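Local atomic coordinates of oxalate biosynthetic component 1 (Burkholderia thailandensis, PDB entry 5IKY), a protein that produces oxalate as a bifunctional enzyme of quorum sensing-dependent oxalogenesis, combining serine hydrolase and lyase activities. Residues A[567-579]-A[595-607]. Sequence-based numbering, arbitrary orientation.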
ATOM      1  N   THR A 567       2.781 -28.366  -7.708  1.00 56.22           N
ATOM      2  CA  THR A 567       1.884 -27.336  -7.197  1.00 54.58           C
ATOM      3  C   THR A 567       1.720 -26.206  -8.212  1.00 61.08           C
ATOM      4  O   THR A 567       0.608 -25.741  -8.463  1.00 67.06           O
ATOM      5  CB  THR A 567       2.392 -26.750  -5.864  1.00 62.26           C
ATOM      6  OG1 THR A 567       2.414 -27.774  -4.863  1.00 57.63           O
ATOM      7  CG2 THR A 567       1.490 -25.616  -5.402  1.00 40.36           C
ATOM      8  N   TYR A 568       2.832 -25.779  -8.802  1.00 63.16           N
ATOM      9  CA  TYR A 568       2.801 -24.718  -9.802  1.00 57.04           C
ATOM     10  C   TYR A 568       2.068 -25.153 -11.066  1.00 59.46           C
ATOM     11  O   TYR A 568       1.322 -24.372 -11.655  1.00 72.11           O
ATOM     12  CB  TYR A 568       4.217 -24.264 -10.166  1.00 55.28           C
ATOM     13  CG  TYR A 568       4.245 -23.375 -11.388  1.00 64.38           C
ATOM     14  CD1 TYR A 568       3.829 -22.052 -11.313  1.00 67.05           C
ATOM     15  CD2 TYR A 568       4.671 -23.860 -12.618  1.00 64.32           C
ATOM     16  CE1 TYR A 568       3.839 -21.236 -12.426  1.00 62.95           C
ATOM     17  CE2 TYR A 568       4.686 -23.050 -13.740  1.00 58.59           C
ATOM     18  CZ  TYR A 568       4.269 -21.738 -13.634  1.00 63.48           C
ATOM     19  OH  TYR A 568       4.279 -20.919 -14.739  1.00 68.19           O
ATOM     20  N   ARG A 569       2.297 -26.394 -11.482  1.00 58.70           N
ATOM     21  CA  ARG A 569       1.679 -26.930 -12.691  1.00 55.59           C
ATOM     22  C   ARG A 569       0.156 -26.830 -12.642  1.00 67.35           C
ATOM     23  O   ARG A 569      -0.489 -26.544 -13.650  1.00 90.59           O
ATOM     24  CB  ARG A 569       2.098 -28.384 -12.905  1.00 60.71           C
ATOM     25  CG  ARG A 569       1.525 -29.013 -14.164  1.00 73.46           C
ATOM     26  CD  ARG A 569       1.681 -30.525 -14.142  1.00 94.67           C
ATOM     27  NE  ARG A 569       1.087 -31.118 -12.947  1.00109.90           N
ATOM     28  CZ  ARG A 569      -0.207 -31.390 -12.810  1.00111.40           C
ATOM     29  NH1 ARG A 569      -1.053 -31.122 -13.796  1.00 95.37           N
ATOM     30  NH2 ARG A 569      -0.657 -31.930 -11.685  1.00113.12           N
ATOM     31  N   LYS A 570      -0.411 -27.061 -11.460  1.00 52.03           N
ATOM     32  CA  LYS A 570      -1.855 -26.974 -11.276  1.00 60.26           C
ATOM     33  C   LYS A 570      -2.342 -25.537 -11.440  1.00 74.00           C
ATOM     34  O   LYS A 570      -3.414 -25.295 -11.996  1.00 84.65           O
ATOM     35  CB  LYS A 570      -2.254 -27.519  -9.902  1.00 59.64           C
ATOM     36  CG  LYS A 570      -2.198 -29.036  -9.804  1.00 58.32           C
ATOM     37  CD  LYS A 570      -1.915 -29.489  -8.382  1.00 75.04           C
ATOM     38  CE  LYS A 570      -2.142 -30.983  -8.226  1.00 88.48           C
ATOM     39  NZ  LYS A 570      -1.770 -31.457  -6.864  1.00107.30           N
ATOM     40  N   ILE A 571      -1.548 -24.588 -10.954  1.00 68.20           N
ATOM     41  CA  ILE A 571      -1.853 -23.173 -11.125  1.00 58.06           C
ATOM     42  C   ILE A 571      -1.816 -22.794 -12.603  1.00 60.61           C
ATOM     43  O   ILE A 571      -2.697 -22.093 -13.101  1.00 65.21           O
ATOM     44  CB  ILE A 571      -0.865 -22.281 -10.346  1.00 66.97           C
ATOM     45  CG1 ILE A 571      -0.929 -22.592  -8.850  1.00 57.48           C
ATOM     46  CG2 ILE A 571      -1.154 -20.807 -10.601  1.00 62.74           C
ATOM     47  CD1 ILE A 571       0.051 -21.790  -8.022  1.00 50.30           C
ATOM     48  N   GLU A 572      -0.791 -23.273 -13.298  1.00 59.71           N
ATOM     49  CA  GLU A 572      -0.614 -22.968 -14.712  1.00 68.54           C
ATOM     50  C   GLU A 572      -1.739 -23.572 -15.549  1.00 71.37           C
ATOM     51  O   GLU A 572      -2.161 -22.987 -16.548  1.00 80.24           O
ATOM     52  CB  GLU A 572       0.746 -23.478 -15.197  1.00 62.37           C
ATOM     53  CG  GLU A 572       1.255 -22.793 -16.453  1.00 60.88           C
ATOM     54  CD  GLU A 572       2.645 -23.255 -16.845  1.00 69.16           C
ATOM     55  OE1 GLU A 572       3.591 -22.450 -16.730  1.00 84.04           O
ATOM     56  OE2 GLU A 572       2.791 -24.420 -17.271  1.00 73.75           O
ATOM     57  N   ASP A 573      -2.223 -24.740 -15.133  1.00 76.67           N
ATOM     58  CA  ASP A 573      -3.356 -25.388 -15.789  1.00 70.19           C
ATOM     59  C   ASP A 573      -4.596 -24.498 -15.747  1.00 78.63           C
ATOM     60  O   ASP A 573      -5.329 -24.388 -16.730  1.00 78.64           O
ATOM     61  CB  ASP A 573      -3.659 -26.738 -15.135  1.00 73.81           C
ATOM     62  CG  ASP A 573      -2.712 -27.833 -15.586  1.00 84.87           C
ATOM     63  OD1 ASP A 573      -2.323 -27.830 -16.770  1.00 97.01           O
ATOM     64  OD2 ASP A 573      -2.360 -28.701 -14.760  1.00 87.83           O
ATOM     65  N   ARG A 574      -4.817 -23.864 -14.601  1.00 65.67           N
ATOM     66  CA  ARG A 574      -5.966 -22.987 -14.415  1.00 66.67           C
ATOM     67  C   ARG A 574      -5.845 -21.719 -15.256  1.00 81.02           C
ATOM     68  O   ARG A 574      -6.844 -21.188 -15.743  1.00 86.25           O
ATOM     69  CB  ARG A 574      -6.130 -22.629 -12.936  1.00 55.73           C
ATOM     70  CG  ARG A 574      -6.678 -23.760 -12.078  1.00 56.60           C
ATOM     71  CD  ARG A 574      -6.771 -23.352 -10.612  1.00 64.57           C
ATOM     72  NE  ARG A 574      -7.204 -21.965 -10.455  1.00 94.57           N
ATOM     73  CZ  ARG A 574      -8.470 -21.563 -10.506  1.00101.81           C
ATOM     74  NH1 ARG A 574      -9.441 -22.444 -10.709  1.00111.10           N
ATOM     75  NH2 ARG A 574      -8.767 -20.280 -10.354  1.00 89.31           N
ATOM     76  N   LEU A 575      -4.618 -21.233 -15.422  1.00 80.31           N
ATOM     77  CA  LEU A 575      -4.378 -20.071 -16.268  1.00 71.82           C
ATOM     78  C   LEU A 575      -4.560 -20.446 -17.733  1.00 70.61           C
ATOM     79  O   LEU A 575      -5.103 -19.672 -18.517  1.00 70.74           O
ATOM     80  CB  LEU A 575      -2.978 -19.503 -16.035  1.00 70.39           C
ATOM     81  CG  LEU A 575      -2.589 -18.316 -16.921  1.00 67.82           C
ATOM     82  CD1 LEU A 575      -3.604 -17.185 -16.795  1.00 68.69           C
ATOM     83  CD2 LEU A 575      -1.195 -17.825 -16.574  1.00 65.03           C
ATOM     84  N   ALA A 576      -4.109 -21.645 -18.089  1.00 59.29           N
ATOM     85  CA  ALA A 576      -4.215 -22.129 -19.460  1.00 74.73           C
ATOM     86  C   ALA A 576      -5.672 -22.316 -19.874  1.00 91.34           C
ATOM     87  O   ALA A 576      -6.056 -21.978 -20.992  1.00 89.69           O
ATOM     88  CB  ALA A 576      -3.448 -23.433 -19.620  1.00 63.23           C
ATOM     89  N   ALA A 577      -6.479 -22.855 -18.964  1.00 99.63           N
ATOM     90  CA  ALA A 577      -7.892 -23.088 -19.239  1.00 80.81           C
ATOM     91  C   ALA A 577      -8.643 -21.770 -19.402  1.00 81.98           C
ATOM     92  O   ALA A 577      -9.512 -21.643 -20.265  1.00 86.94           O
ATOM     93  CB  ALA A 577      -8.516 -23.922 -18.134  1.00 64.19           C
ATOM     94  N   HIS A 578      -8.301 -20.792 -18.569  1.00 66.62           N
ATOM     95  CA  HIS A 578      -8.932 -19.480 -18.638  1.00 73.34           C
ATOM     96  C   HIS A 578      -8.600 -18.770 -19.947  1.00 80.52           C
ATOM     97  O   HIS A 578      -9.438 -18.064 -20.508  1.00 81.43           O
ATOM     98  CB  HIS A 578      -8.504 -18.614 -17.454  1.00 64.34           C
ATOM     99  CG  HIS A 578      -9.071 -17.228 -17.486  1.00 78.29           C
ATOM    100  ND1 HIS A 578      -8.290 -16.108 -17.673  1.00 86.04           N
ATOM    101  CD2 HIS A 578     -10.344 -16.783 -17.357  1.00 74.42           C
ATOM    102  CE1 HIS A 578      -9.057 -15.032 -17.655  1.00 76.49           C
ATOM    103  NE2 HIS A 578     -10.307 -15.414 -17.464  1.00 76.32           N
ATOM    104  N   LEU A 579      -7.374 -18.959 -20.428  1.00 85.32           N
ATOM    105  CA  LEU A 579      -6.944 -18.352 -21.685  1.00 95.13           C
ATOM    106  C   LEU A 579      -7.554 -19.071 -22.884  1.00109.03           C
ATOM    107  O   LEU A 579      -7.713 -18.485 -23.955  1.00114.20           O
ATOM    108  CB  LEU A 579      -5.418 -18.357 -21.794  1.00 79.13           C
ATOM    109  CG  LEU A 579      -4.654 -17.470 -20.810  1.00 78.60           C
ATOM    110  CD1 LEU A 579      -3.156 -17.581 -21.046  1.00 90.89           C
ATOM    111  CD2 LEU A 579      -5.116 -16.023 -20.912  1.00 74.82           C
ATOM    112  N   HIS A 595      -4.896  -8.661 -22.341  1.00 97.91           N
ATOM    113  CA  HIS A 595      -5.764  -9.699 -21.803  1.00 93.52           C
ATOM    114  C   HIS A 595      -4.944 -10.764 -21.084  1.00100.84           C
ATOM    115  O   HIS A 595      -5.279 -11.174 -19.973  1.00 97.56           O
ATOM    116  CB  HIS A 595      -6.601 -10.340 -22.913  1.00 86.56           C
ATOM    117  CG  HIS A 595      -7.539 -11.400 -22.425  1.00101.51           C
ATOM    118  ND1 HIS A 595      -8.561 -11.138 -21.537  1.00109.65           N
ATOM    119  CD2 HIS A 595      -7.609 -12.725 -22.697  1.00 97.71           C
ATOM    120  CE1 HIS A 595      -9.219 -12.254 -21.284  1.00109.16           C
ATOM    121  NE2 HIS A 595      -8.662 -13.233 -21.976  1.00101.78           N
ATOM    122  N   VAL A 596      -3.866 -11.202 -21.729  1.00101.34           N
ATOM    123  CA  VAL A 596      -2.988 -12.223 -21.168  1.00 93.62           C
ATOM    124  C   VAL A 596      -2.342 -11.753 -19.869  1.00 87.05           C
ATOM    125  O   VAL A 596      -2.394 -12.448 -18.853  1.00 87.26           O
ATOM    126  CB  VAL A 596      -1.884 -12.625 -22.170  1.00 87.05           C
ATOM    127  CG1 VAL A 596      -0.804 -13.446 -21.481  1.00 87.98           C
ATOM    128  CG2 VAL A 596      -2.481 -13.394 -23.337  1.00 83.00           C
ATOM    129  N   LEU A 597      -1.743 -10.566 -19.906  1.00 86.23           N
ATOM    130  CA  LEU A 597      -1.059 -10.006 -18.744  1.00 91.31           C
ATOM    131  C   LEU A 597      -1.987  -9.833 -17.543  1.00 96.55           C
ATOM    132  O   LEU A 597      -1.584 -10.072 -16.404  1.00 92.43           O
ATOM    133  CB  LEU A 597      -0.419  -8.665 -19.104  1.00 92.87           C
ATOM    134  CG  LEU A 597       0.886  -8.755 -19.897  1.00 96.16           C
ATOM    135  CD1 LEU A 597       1.119  -7.484 -20.701  1.00 94.34           C
ATOM    136  CD2 LEU A 597       2.054  -9.025 -18.962  1.00 87.35           C
ATOM    137  N   THR A 598      -3.223  -9.416 -17.797  1.00108.73           N
ATOM    138  CA  THR A 598      -4.208  -9.266 -16.728  1.00108.12           C
ATOM    139  C   THR A 598      -4.589 -10.624 -16.151  1.00 97.77           C
ATOM    140  O   THR A 598      -4.759 -10.768 -14.941  1.00 92.60           O
ATOM    141  CB  THR A 598      -5.482  -8.548 -17.215  1.00104.20           C
ATOM    142  OG1 THR A 598      -5.838  -9.032 -18.515  1.00131.33           O
ATOM    143  CG2 THR A 598      -5.255  -7.046 -17.284  1.00 83.81           C
ATOM    144  N   ALA A 599      -4.722 -11.616 -17.026  1.00 85.09           N
ATOM    145  CA  ALA A 599      -5.026 -12.974 -16.595  1.00 84.69           C
ATOM    146  C   ALA A 599      -3.865 -13.545 -15.791  1.00 94.15           C
ATOM    147  O   ALA A 599      -4.063 -14.155 -14.744  1.00103.00           O
ATOM    148  CB  ALA A 599      -5.333 -13.859 -17.794  1.00 75.34           C
ATOM    149  N   ALA A 600      -2.651 -13.326 -16.283  1.00 93.48           N
ATOM    150  CA  ALA A 600      -1.452 -13.820 -15.618  1.00 85.76           C
ATOM    151  C   ALA A 600      -1.298 -13.221 -14.223  1.00 89.93           C
ATOM    152  O   ALA A 600      -1.103 -13.949 -13.248  1.00108.97           O
ATOM    153  CB  ALA A 600      -0.222 -13.523 -16.463  1.00 86.75           C
ATOM    154  N   ARG A 601      -1.385 -11.896 -14.132  1.00 83.67           N
ATOM    155  CA  ARG A 601      -1.229 -11.196 -12.858  1.00 88.55           C
ATOM    156  C   ARG A 601      -2.254 -11.651 -11.823  1.00 99.50           C
ATOM    157  O   ARG A 601      -1.940 -11.769 -10.639  1.00100.25           O
ATOM    158  CB  ARG A 601      -1.337  -9.680 -13.055  1.00 88.34           C
ATOM    159  CG  ARG A 601      -0.001  -8.976 -13.252  1.00 96.91           C
ATOM    160  CD  ARG A 601      -0.148  -7.461 -13.185  1.00 97.08           C
ATOM    161  NE  ARG A 601      -0.892  -6.922 -14.321  1.00116.68           N
ATOM    162  CZ  ARG A 601      -0.325  -6.416 -15.412  1.00116.96           C
ATOM    163  NH1 ARG A 601       0.997  -6.381 -15.519  1.00113.51           N
ATOM    164  NH2 ARG A 601      -1.076  -5.944 -16.399  1.00 97.55           N
ATOM    165  N   SER A 602      -3.476 -11.908 -12.278  1.00106.11           N
ATOM    166  CA  SER A 602      -4.555 -12.309 -11.382  1.00105.66           C
ATOM    167  C   SER A 602      -4.350 -13.722 -10.842  1.00105.48           C
ATOM    168  O   SER A 602      -4.798 -14.044  -9.740  1.00 94.25           O
ATOM    169  CB  SER A 602      -5.905 -12.210 -12.097  1.00102.40           C
ATOM    170  OG  SER A 602      -5.949 -13.069 -13.223  1.00103.75           O
ATOM    171  N   PHE A 603      -3.676 -14.564 -11.620  1.00101.15           N
ATOM    172  CA  PHE A 603      -3.375 -15.926 -11.190  1.00 82.49           C
ATOM    173  C   PHE A 603      -2.072 -15.985 -10.396  1.00 92.88           C
ATOM    174  O   PHE A 603      -1.648 -17.055  -9.961  1.00 99.14           O
ATOM    175  CB  PHE A 603      -3.295 -16.870 -12.391  1.00 68.85           C
ATOM    176  CG  PHE A 603      -4.634 -17.371 -12.863  1.00 77.65           C
ATOM    177  CD1 PHE A 603      -5.395 -16.629 -13.752  1.00 75.19           C
ATOM    178  CD2 PHE A 603      -5.127 -18.588 -12.423  1.00 71.74           C
ATOM    179  CE1 PHE A 603      -6.622 -17.089 -14.191  1.00 77.48           C
ATOM    180  CE2 PHE A 603      -6.354 -19.053 -12.857  1.00 63.06           C
ATOM    181  CZ  PHE A 603      -7.102 -18.302 -13.743  1.00 77.98           C
ATOM    182  N   GLY A 604      -1.441 -14.829 -10.212  1.00100.30           N
ATOM    183  CA  GLY A 604      -0.219 -14.740  -9.432  1.00106.27           C
ATOM    184  C   GLY A 604       1.041 -14.893 -10.260  1.00106.35           C
ATOM    185  O   GLY A 604       2.148 -14.667  -9.769  1.00111.82           O
ATOM    186  N   ILE A 605       0.874 -15.278 -11.522  1.00 97.66           N
ATOM    187  CA  ILE A 605       2.002 -15.455 -12.428  1.00 86.87           C
ATOM    188  C   ILE A 605       2.404 -14.134 -13.075  1.00 94.73           C
ATOM    189  O   ILE A 605       1.641 -13.552 -13.841  1.00 91.61           O
ATOM    190  CB  ILE A 605       1.683 -16.484 -13.530  1.00 78.79           C
ATOM    191  CG1 ILE A 605       1.423 -17.860 -12.915  1.00 83.44           C
ATOM    192  CG2 ILE A 605       2.819 -16.558 -14.538  1.00 66.09           C
ATOM    193  CD1 ILE A 605       1.148 -18.943 -13.934  1.00 82.16           C
ATOM    194  N   THR A 606       3.608 -13.663 -12.769  1.00108.43           N
ATOM    195  CA  THR A 606       4.079 -12.391 -13.303  1.00107.55           C
ATOM    196  C   THR A 606       4.995 -12.588 -14.506  1.00105.30           C
ATOM    197  O   THR A 606       6.147 -12.995 -14.357  1.00112.74           O
ATOM    198  CB  THR A 606       4.831 -11.576 -12.232  1.00120.58           C
ATOM    199  OG1 THR A 606       3.965 -11.331 -11.118  1.00136.35           O
ATOM    200  CG2 THR A 606       5.299 -10.247 -12.806  1.00112.93           C
ATOM    201  N   ILE A 607       4.476 -12.303 -15.696  1.00101.21           N
ATOM    202  CA  ILE A 607       5.287 -12.348 -16.906  1.00101.11           C
ATOM    203  C   ILE A 607       6.331 -11.241 -16.855  1.00121.78           C
ATOM    204  O   ILE A 607       5.991 -10.059 -16.816  1.00127.21           O
ATOM    205  CB  ILE A 607       4.440 -12.185 -18.182  1.00 87.25           C
ATOM    206  CG1 ILE A 607       3.261 -13.159 -18.176  1.00 80.95           C
ATOM    207  CG2 ILE A 607       5.300 -12.386 -19.425  1.00 78.12           C
ATOM    208  CD1 ILE A 607       2.326 -12.975 -19.350  1.00 85.54           C
TER
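Phe603 meets Leu575 through its first torsion: CG of Phe603 stands anti to its carbonyl carbon (chi1 -83°), laying the ring against helix 567-579 beneath Leu575 CA. This is a CH-pi contact, with Leu575 CA over the ring centre, 4.0 Å from the Phe603 centroid and 7° off the ring normal. CG of Leu575, anti to its own nitrogen, carries both methyls across: CD1 lies 3.6 Å from CD1 of Phe603, and CD2 sits 3.7 Å from CD1 of Ile605. That same Ile605 methyl comes within 3.8 Å of Tyr568 OH, the two side chains crossing at about a right angle; the hydroxyl itself donates to Glu572 OE1. Arg574 lies against the ring, its CB 3.6 Å from Phe603 CE2, while its NH2 bonds to His303 O. At the other end, CB of Ala599 approaches His578 ND1 at the ring edge, 3.7 Å away, and CD2 of Leu579 at 3.8 Å. No hydrogen bond crosses the 609 Å² interface, which is mainly apolar. Gly604, with positive phi, closes helix 595-602 in a Schellman motif between Phe603 and Ile605, both of which point toward the partner helix. In the cap-domain region, the two helix segments form a roughly antiparallel pair (148°, axes 10.2 Å apart). His303 stacks on Phe603, helix 629-641 reaches Leu575 through Leu640, and helix 682-690 borders Tyr568, its Arg685 pairing with Glu572.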